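Local coordinates for phenazine biosynthesis protein, PhzF family (Bacillus anthracis, PDB 3EDN) that probably acts as an isomerase-type enzyme of the PhzF family, possibly in phenazine biosynthesis or a related pathway, and has a diaminopimelate epimerase-like fold, at residues A[124-129]-A[281-286]; A[162-167]-A[233-238]; A[226-231]-A[266-271]. One frame throughout, in Å; residues are numbered along the deposited sequence.

Contact 1 of 3, residues A[124-129]-A[281-286]; sequences TAPQFK and LQIDIA
The pyrrolidine ring of Pro126 carries most of this contact and meets 281-286 through its CG-CD bond. Leu281 O lies close to the mean plane of the ring and approaches from the CD end, with Pro126 CD only 3.2 Å away. Ile283 comes in obliquely over one face: Pro126 CD is 3.9 Å from Ile283 CG1, and Pro126 CG is almost as near. Leu281 adds its CB beside the ring, with Pro126 CG 4.2 Å from Leu281 CB. The torsion of Ile283 explains the fit, because CG1 lies opposite the carbonyl carbon and next to the backbone N (chi1 -62°), which sends that branch to the proline. Ala125 makes a lighter contact, its CB 4.0 Å from Leu281 O.

No hydrogen bond joins the two segments, so the join rests on packing.

Two further flat groups, the amide of Gln282 and the carboxylate of Asp284, meet on the strand side turned from Pro126. Gln282 NE2 donates to Asp284 OD2 over 3.2 Å at 162°, with the oxygen nearly in the amide plane and the N-H arriving on the syn side, somewhat out of the carboxylate plane. Asp284 OD1 forms a salt bridge with Arg122, so both carboxylate oxygens are engaged, holding the group against rotation.

Ala238 of helix 230-244 touches Pro126 and Ile283, on the ring side where Ile283 lies. The chain has just left strand 117-122 and is entering strand 127-130, and Pro126 wedges that turn against strand 282-298. Strands wrapped about a central helix in this way are characteristic of the diaminopimelate epimerase-like fold.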
loop_
_atom_site.group_PDB
_atom_site.type_symbol
_atom_site.label_atom_id
_atom_site.label_comp_id
_atom_site.label_asym_id
_atom_site.label_seq_id
_atom_site.Cartn_x
_atom_site.Cartn_y
_atom_site.Cartn_z
ATOM N N THR A 124 9.848 -23.637 8.337
ATOM C CA THR A 124 8.804 -24.493 8.888
ATOM C C THR A 124 9.352 -25.907 9.092
ATOM O O THR A 124 10.198 -26.371 8.319
ATOM C CB THR A 124 7.576 -24.511 7.955
ATOM O OG1 THR A 124 7.154 -23.163 7.710
ATOM C CG2 THR A 124 6.430 -25.279 8.585
ATOM N N ALA A 125 8.885 -26.588 10.138
ATOM C CA ALA A 125 9.357 -27.932 10.432
ATOM C C ALA A 125 9.204 -28.855 9.228
ATOM O O ALA A 125 8.193 -28.803 8.529
ATOM C CB ALA A 125 8.626 -28.516 11.645
ATOM N N PRO A 126 10.220 -29.690 8.963
ATOM C CA PRO A 126 10.168 -30.485 7.727
ATOM C C PRO A 126 9.091 -31.574 7.663
ATOM O O PRO A 126 8.771 -32.221 8.678
ATOM C CB PRO A 126 11.568 -31.113 7.654
ATOM C CG PRO A 126 12.069 -31.092 9.056
ATOM C CD PRO A 126 11.448 -29.931 9.741
ATOM N N GLN A 127 8.563 -31.761 6.458
ATOM C CA GLN A 127 7.656 -32.852 6.126
ATOM C C GLN A 127 8.221 -33.595 4.927
ATOM O O GLN A 127 8.700 -32.976 3.973
ATOM C CB GLN A 127 6.290 -32.302 5.732
ATOM C CG GLN A 127 5.621 -31.462 6.786
ATOM C CD GLN A 127 4.347 -30.870 6.245
ATOM O OE1 GLN A 127 3.359 -31.579 6.074
ATOM N NE2 GLN A 127 4.374 -29.580 5.914
ATOM N N PHE A 128 8.144 -34.924 4.968
ATOM C CA PHE A 128 8.514 -35.769 3.833
ATOM C C PHE A 128 7.385 -36.723 3.449
ATOM O O PHE A 128 6.629 -37.175 4.314
ATOM C CB PHE A 128 9.740 -36.612 4.183
ATOM C CG PHE A 128 11.006 -35.816 4.378
ATOM C CD1 PHE A 128 11.702 -35.302 3.293
ATOM C CD2 PHE A 128 11.508 -35.612 5.650
ATOM C CE1 PHE A 128 12.869 -34.564 3.472
ATOM C CE2 PHE A 128 12.680 -34.883 5.853
ATOM C CZ PHE A 128 13.363 -34.353 4.761
ATOM N N LYS A 129 7.309 -37.050 2.159
ATOM C CA LYS A 129 6.447 -38.130 1.655
ATOM C C LYS A 129 7.263 -38.953 0.663
ATOM O O LYS A 129 8.023 -38.387 -0.115
ATOM C CB LYS A 129 5.242 -37.541 0.927
ATOM C CG LYS A 129 4.427 -36.567 1.748
ATOM C CD LYS A 129 3.245 -36.005 0.944
ATOM C CE LYS A 129 2.294 -35.193 1.824
ATOM N NZ LYS A 129 1.465 -36.069 2.725
ATOM N N LEU A 281 12.457 -32.201 13.532
ATOM C CA LEU A 281 13.675 -31.400 13.495
ATOM C C LEU A 281 13.308 -29.926 13.362
ATOM O O LEU A 281 12.239 -29.569 12.846
ATOM C CB LEU A 281 14.590 -31.828 12.336
ATOM C CG LEU A 281 15.094 -33.278 12.328
ATOM C CD1 LEU A 281 15.771 -33.638 11.019
ATOM C CD2 LEU A 281 16.048 -33.529 13.481
ATOM N N GLN A 282 14.190 -29.076 13.874
ATOM C CA GLN A 282 14.070 -27.636 13.658
ATOM C C GLN A 282 15.080 -27.277 12.588
ATOM O O GLN A 282 16.228 -27.719 12.643
ATOM C CB GLN A 282 14.385 -26.879 14.944
ATOM C CG GLN A 282 14.480 -25.385 14.773
ATOM C CD GLN A 282 14.876 -24.690 16.051
ATOM O OE1 GLN A 282 14.249 -24.887 17.095
ATOM N NE2 GLN A 282 15.915 -23.860 15.980
ATOM N N ILE A 283 14.642 -26.507 11.593
ATOM C CA ILE A 283 15.507 -26.134 10.466
ATOM C C ILE A 283 15.649 -24.631 10.407
ATOM O O ILE A 283 14.650 -23.913 10.345
ATOM C CB ILE A 283 14.955 -26.650 9.111
ATOM C CG1 ILE A 283 14.881 -28.181 9.108
ATOM C CG2 ILE A 283 15.814 -26.134 7.936
ATOM C CD1 ILE A 283 16.240 -28.859 9.174
ATOM N N ASP A 284 16.891 -24.166 10.464
ATOM C CA ASP A 284 17.212 -22.774 10.144
ATOM C C ASP A 284 18.101 -22.727 8.911
ATOM O O ASP A 284 18.870 -23.642 8.635
ATOM C CB ASP A 284 17.976 -22.112 11.295
ATOM C CG ASP A 284 17.235 -22.197 12.632
ATOM O OD1 ASP A 284 16.205 -21.520 12.801
ATOM O OD2 ASP A 284 17.702 -22.926 13.542
ATOM N N ILE A 285 18.050 -21.633 8.172
ATOM C CA ILE A 285 19.057 -21.429 7.142
ATOM C C ILE A 285 19.709 -20.071 7.328
ATOM O O ILE A 285 19.145 -19.165 7.972
ATOM C CB ILE A 285 18.481 -21.542 5.706
ATOM C CG1 ILE A 285 17.476 -20.419 5.424
ATOM C CG2 ILE A 285 17.834 -22.916 5.497
ATOM C CD1 ILE A 285 17.297 -20.102 3.940
ATOM N N ALA A 286 20.912 -19.939 6.783
ATOM C CA ALA A 286 21.612 -18.662 6.817
ATOM C C ALA A 286 22.369 -18.466 5.525
ATOM O O ALA A 286 22.853 -19.422 4.919
ATOM C CB ALA A 286 22.571 -18.595 7.998
#

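Contact 2 of 3, residues A[162-167]-A[233-238]; sequences NWTVIV and SGVMGA. With SO4 (sulfate ion), chain F.
Ile166 reaches from strand 163-167 to two successive residues of helix 233-238. Its CG1 lies 3.8 Å from Val235 CG1, the two side chains running past each other in opposing senses. One carbon further out, Ile166 CD1 meets Met236 CG at 3.9 Å; this residue is selenomethionine, and its chain crosses the isoleucine at a slant. Val235 CG1 extends to the strand because it stands opposite its backbone N (chi1 177°). Thr164 is a looser neighbour, Thr164 CG2 being 4.3 Å from Val235 CG1.

In the next shell, Thr164 OG1 is hydrogen-bonded to Ser196 OG, which satisfies the hydroxyl of this buried residue. Phe128 covers Val235, while His198 and Ile200 of strand 196-201 touch Met236 and Ile166 respectively, and His198 also touches Thr164. Farther toward the N-terminal end of 162-167, Trp163 N donates to O3 of a sulfate (chain F) over 2.8 Å at 158°; the ion is probably from the crystallisation liquor.

The short axes approach to 9.6 Å at 49°, a spacing filled by aliphatic side chains, with no hydrogen bond across. Thr164 and Ile166, alternate residues of one strand face, pack on the buried central helix, as expected for a diaminopimelate epimerase-like domain.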
loop_
_atom_site.group_PDB
_atom_site.type_symbol
_atom_site.label_atom_id
_atom_site.label_comp_id
_atom_site.label_asym_id
_atom_site.label_seq_id
_atom_site.Cartn_x
_atom_site.Cartn_y
_atom_site.Cartn_z
ATOM N N ASN A 162 7.826 -25.036 1.248
ATOM C CA ASN A 162 7.382 -25.308 -0.125
ATOM C C ASN A 162 7.782 -26.716 -0.525
ATOM O O ASN A 162 8.844 -27.186 -0.131
ATOM C CB ASN A 162 8.014 -24.292 -1.076
ATOM C CG ASN A 162 7.544 -22.878 -0.788
ATOM O OD1 ASN A 162 6.495 -22.454 -1.274
ATOM N ND2 ASN A 162 8.291 -22.162 0.032
ATOM N N TRP A 163 6.948 -27.390 -1.312
ATOM C CA TRP A 163 7.213 -28.777 -1.677
ATOM C C TRP A 163 8.158 -28.896 -2.863
ATOM O O TRP A 163 7.914 -28.314 -3.930
ATOM C CB TRP A 163 5.908 -29.524 -1.993
ATOM C CG TRP A 163 5.101 -29.888 -0.773
ATOM C CD1 TRP A 163 3.969 -29.268 -0.316
ATOM C CD2 TRP A 163 5.376 -30.954 0.149
ATOM N NE1 TRP A 163 3.531 -29.872 0.839
ATOM C CE2 TRP A 163 4.366 -30.921 1.137
ATOM C CE3 TRP A 163 6.379 -31.936 0.231
ATOM C CZ2 TRP A 163 4.334 -31.821 2.197
ATOM C CZ3 TRP A 163 6.343 -32.840 1.284
ATOM C CH2 TRP A 163 5.322 -32.774 2.254
ATOM N N THR A 164 9.227 -29.669 -2.670
ATOM C CA THR A 164 10.159 -30.012 -3.752
ATOM C C THR A 164 10.420 -31.526 -3.715
ATOM O O THR A 164 10.156 -32.169 -2.707
ATOM C CB THR A 164 11.474 -29.197 -3.633
ATOM O OG1 THR A 164 12.171 -29.218 -4.879
ATOM C CG2 THR A 164 12.369 -29.732 -2.505
ATOM N N VAL A 165 10.913 -32.086 -4.812
ATOM C CA VAL A 165 11.283 -33.505 -4.844
ATOM C C VAL A 165 12.795 -33.609 -4.793
ATOM O O VAL A 165 13.495 -33.121 -5.696
ATOM C CB VAL A 165 10.768 -34.236 -6.120
ATOM C CG1 VAL A 165 11.002 -35.737 -6.002
ATOM C CG2 VAL A 165 9.278 -33.969 -6.340
ATOM N N ILE A 166 13.302 -34.229 -3.728
ATOM C CA ILE A 166 14.721 -34.493 -3.618
ATOM C C ILE A 166 15.018 -35.772 -4.416
ATOM O O ILE A 166 14.517 -36.844 -4.068
ATOM C CB ILE A 166 15.128 -34.696 -2.137
ATOM C CG1 ILE A 166 14.845 -33.430 -1.292
ATOM C CG2 ILE A 166 16.592 -35.105 -2.035
ATOM C CD1 ILE A 166 15.600 -32.171 -1.791
ATOM N N VAL A 167 15.815 -35.647 -5.475
ATOM C CA VAL A 167 16.155 -36.746 -6.376
ATOM C C VAL A 167 17.673 -37.011 -6.346
ATOM O O VAL A 167 18.449 -36.319 -7.026
ATOM C CB VAL A 167 15.745 -36.409 -7.822
ATOM C CG1 VAL A 167 16.017 -37.600 -8.746
ATOM C CG2 VAL A 167 14.274 -36.027 -7.881
ATOM N N SER A 233 16.997 -25.722 0.067
ATOM C CA SER A 233 18.210 -25.984 0.828
ATOM C C SER A 233 17.861 -26.478 2.215
ATOM O O SER A 233 18.506 -27.396 2.735
ATOM C CB SER A 233 19.032 -24.708 0.965
ATOM O OG SER A 233 19.451 -24.273 -0.313
ATOM N N GLY A 234 16.849 -25.861 2.822
ATOM C CA GLY A 234 16.392 -26.305 4.136
ATOM C C GLY A 234 15.922 -27.753 4.092
ATOM O O GLY A 234 16.231 -28.559 4.997
ATOM N N VAL A 235 15.164 -28.100 3.051
ATOM C CA VAL A 235 14.750 -29.491 2.847
ATOM C C VAL A 235 15.961 -30.408 2.706
ATOM O O VAL A 235 15.984 -31.478 3.311
ATOM C CB VAL A 235 13.802 -29.627 1.646
ATOM C CG1 VAL A 235 13.444 -31.098 1.392
ATOM C CG2 VAL A 235 12.549 -28.801 1.904
HETATM N N MSE A 236 16.980 -29.977 1.963
HETATM C CA MSE A 236 18.176 -30.799 1.790
HETATM C C MSE A 236 18.860 -31.054 3.123
HETATM O O MSE A 236 19.369 -32.150 3.352
HETATM C CB MSE A 236 19.170 -30.135 0.834
HETATM C CG MSE A 236 18.709 -30.105 -0.594
HETATM SE SE MSE A 236 19.817 -28.935 -1.682
HETATM C CE MSE A 236 21.464 -29.975 -1.596
ATOM N N GLY A 237 18.885 -30.046 3.994
ATOM C CA GLY A 237 19.498 -30.219 5.321
ATOM C C GLY A 237 18.739 -31.242 6.145
ATOM O O GLY A 237 19.337 -32.107 6.794
ATOM N N ALA A 238 17.415 -31.131 6.143
ATOM C CA ALA A 238 16.589 -32.097 6.864
ATOM C C ALA A 238 16.786 -33.489 6.295
ATOM O O ALA A 238 16.814 -34.467 7.034
ATOM C CB ALA A 238 15.135 -31.713 6.787
HETATM S S SO4 F . 4.138 -25.057 -2.533
HETATM O O1 SO4 F . 3.280 -24.069 -1.878
HETATM O O2 SO4 F . 5.352 -24.411 -3.003
HETATM O O3 SO4 F . 4.408 -26.154 -1.631
HETATM O O4 SO4 F . 3.447 -25.620 -3.686
#

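Contact 3 of 3, residues A[226-231]-A[266-271]; sequences DPVTGT and GRVTVY. With SO4 (sulfate ion), chain C.
Gly266 opens the strand by receiving Val228: Val228 CG2 stands 3.6 Å from Gly266 CA, and CG1 of the same valine is nearly as close. With no side chain on the glycine, both methyls can rest directly on the backbone. At Arg267 the valine touches only main chain, while the arginine side chain leaves the contact and, in one of its two conformers, its NH1 forms a salt bridge with Asp206. Val268 faces back, Val268 CG2 lying 3.9 Å from Val228 CG1 as the two side chains pass in opposing senses. With Val228 CG1 opposite the backbone N (chi1 -162°), that methyl reaches both Gly266 CA and Val268 CG2, while CG2, beside the backbone N, rests on the glycine. Further on, Val270 packs on Ile283, and Tyr271 makes a cation-pi contact with Lys120.

The loop that delivers Val228 is itself held: Val228 O is hydrogen-bonded to Asn20 ND2 and Thr229 N to Gln258 OE1. Thr229 OG1 donates over 2.6 Å to Asp226 OD1, which accepts through its anti lone pair. Thr229 occupies the N-cap position without making a capping bond from its side chain. The helix start instead grips a sulfate (chain C): Gly230 N donates to O2 over 2.8 Å at 172°, and Thr231 N to O3 over 3.0 Å at 145°. His75 ND1 also bonds this ion, which probably came from the crystallisation liquor but may mark an anion-binding part of the active-site cleft, as helix N-termini do in relatives.

Around this pair, strand 266-273 runs antiparallel between strands 251-258 and 282-298, with Val268 touching Ile285 of the latter. Helix 230-244 starts at Gly230, two residues after Val228 and past the N-cap Thr229, and Phe12 packs against that valine beside the strand.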
loop_
_atom_site.group_PDB
_atom_site.type_symbol
_atom_site.label_atom_id
_atom_site.label_comp_id
_atom_site.label_asym_id
_atom_site.label_seq_id
_atom_site.Cartn_x
_atom_site.Cartn_y
_atom_site.Cartn_z
ATOM N N ASP A 226 16.086 -22.173 -10.978
ATOM C CA ASP A 226 16.360 -21.143 -9.957
ATOM C C ASP A 226 17.849 -21.223 -9.556
ATOM O O ASP A 226 18.393 -22.313 -9.410
ATOM C CB ASP A 226 15.474 -21.453 -8.741
ATOM C CG ASP A 226 15.268 -20.260 -7.807
ATOM O OD1 ASP A 226 15.635 -20.394 -6.627
ATOM O OD2 ASP A 226 14.694 -19.225 -8.230
ATOM N N PRO A 227 18.529 -20.078 -9.404
ATOM C CA PRO A 227 19.980 -20.088 -9.129
ATOM C C PRO A 227 20.454 -20.666 -7.764
ATOM O O PRO A 227 21.403 -21.465 -7.708
ATOM C CB PRO A 227 20.380 -18.611 -9.273
ATOM C CG PRO A 227 19.110 -17.856 -9.084
ATOM C CD PRO A 227 17.995 -18.709 -9.568
ATOM N N VAL A 228 19.832 -20.225 -6.678
ATOM C CA VAL A 228 20.187 -20.676 -5.331
ATOM C C VAL A 228 18.946 -20.541 -4.466
ATOM O O VAL A 228 18.452 -19.435 -4.244
ATOM C CB VAL A 228 21.275 -19.810 -4.653
ATOM C CG1 VAL A 228 21.888 -20.601 -3.490
ATOM C CG2 VAL A 228 22.284 -19.270 -5.665
ATOM N N THR A 229 18.421 -21.664 -4.003
ATOM C CA THR A 229 17.064 -21.735 -3.477
ATOM C C THR A 229 17.089 -22.057 -1.978
ATOM O O THR A 229 17.435 -23.172 -1.577
ATOM C CB THR A 229 16.257 -22.814 -4.226
ATOM O OG1 THR A 229 16.438 -22.631 -5.646
ATOM C CG2 THR A 229 14.773 -22.725 -3.865
ATOM N N GLY A 230 16.733 -21.080 -1.152
ATOM C CA GLY A 230 16.812 -21.247 0.298
ATOM C C GLY A 230 15.813 -22.260 0.832
ATOM O O GLY A 230 16.138 -23.045 1.716
ATOM N N THR A 231 14.587 -22.224 0.320
ATOM C CA THR A 231 13.561 -23.189 0.749
ATOM C C THR A 231 14.046 -24.642 0.535
ATOM O O THR A 231 14.035 -25.474 1.470
ATOM C CB THR A 231 12.225 -22.963 -0.007
ATOM O OG1 THR A 231 12.448 -22.905 -1.424
ATOM C CG2 THR A 231 11.561 -21.698 0.477
ATOM N N GLY A 266 26.306 -20.421 -5.519
ATOM C CA GLY A 266 25.508 -20.139 -4.343
ATOM C C GLY A 266 25.792 -21.128 -3.238
ATOM O O GLY A 266 26.098 -22.302 -3.499
ATOM N N ARG A 267 25.706 -20.644 -2.010
ATOM C CA ARG A 267 25.857 -21.499 -0.837
ATOM C C ARG A 267 24.822 -21.102 0.201
ATOM O O ARG A 267 24.558 -19.922 0.423
ATOM C CB ARG A 267 27.272 -21.420 -0.259
ATOM C CG ARG A 267 28.314 -22.134 -1.114
ATOM C CD ARG A 267 29.642 -22.307 -0.386
ATOM N NE ARG A 267 30.293 -21.032 -0.075
ATOM C CZ ARG A 267 31.124 -20.388 -0.895
ATOM N NH1 ARG A 267 31.416 -20.895 -2.087
ATOM N NH2 ARG A 267 31.672 -19.234 -0.520
ATOM N N VAL A 268 24.211 -22.106 0.807
ATOM C CA VAL A 268 23.281 -21.901 1.901
ATOM C C VAL A 268 23.735 -22.739 3.082
ATOM O O VAL A 268 24.023 -23.931 2.935
ATOM C CB VAL A 268 21.855 -22.285 1.531
ATOM C CG1 VAL A 268 20.901 -21.936 2.673
ATOM C CG2 VAL A 268 21.448 -21.582 0.256
ATOM N N THR A 269 23.846 -22.107 4.249
ATOM C CA THR A 269 24.128 -22.858 5.473
ATOM C C THR A 269 22.826 -23.325 6.108
ATOM O O THR A 269 21.896 -22.544 6.274
ATOM C CB THR A 269 24.967 -22.009 6.440
ATOM O OG1 THR A 269 26.197 -21.656 5.788
ATOM C CG2 THR A 269 25.285 -22.789 7.723
ATOM N N VAL A 270 22.758 -24.613 6.435
ATOM C CA VAL A 270 21.554 -25.192 7.027
ATOM C C VAL A 270 21.854 -25.724 8.412
ATOM O O VAL A 270 22.798 -26.503 8.571
ATOM C CB VAL A 270 20.936 -26.293 6.144
ATOM C CG1 VAL A 270 19.573 -26.732 6.724
ATOM C CG2 VAL A 270 20.807 -25.799 4.691
ATOM N N TYR A 271 21.072 -25.283 9.391
ATOM C CA TYR A 271 21.229 -25.732 10.778
ATOM C C TYR A 271 20.082 -26.664 11.132
ATOM O O TYR A 271 18.903 -26.332 10.925
ATOM C CB TYR A 271 21.209 -24.541 11.738
ATOM C CG TYR A 271 22.180 -23.451 11.372
ATOM C CD1 TYR A 271 23.389 -23.332 12.027
ATOM C CD2 TYR A 271 21.887 -22.551 10.343
ATOM C CE1 TYR A 271 24.299 -22.328 11.677
ATOM C CE2 TYR A 271 22.770 -21.568 9.996
ATOM C CZ TYR A 271 23.965 -21.453 10.662
ATOM O OH TYR A 271 24.845 -20.449 10.299
HETATM S S SO4 C . 14.258 -18.590 -1.750
HETATM O O1 SO4 C . 13.737 -17.250 -1.499
HETATM O O2 SO4 C . 15.691 -18.639 -1.993
HETATM O O3 SO4 C . 13.856 -19.457 -0.687
HETATM O O4 SO4 C . 13.556 -19.078 -2.945
#

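In the fold
All three contacts lie around helix 230-244: contacts 2 and 3 contain part of it, and contact 1 packs on it. Contacts 1 and 2 have centres about 9 Å apart and meet where Pro126 CB lies 3.7 Å from Ala238 CB. Contacts 2 and 3, with centres about 10 Å apart, meet where Ser233 OG lies 3.4 Å from Val268 CG2, next to the helix start that binds sulfate C. Contacts 1 and 3 are about 13 Å apart between centres but are neighbours through the paired strands, where Ala286 N and Thr269 O, 2.8 Å apart, probably hydrogen-bond. Contact 3 thus lies at a possible anion site, marked by the sulfate, while contacts 1 and 2 pack further along the helix.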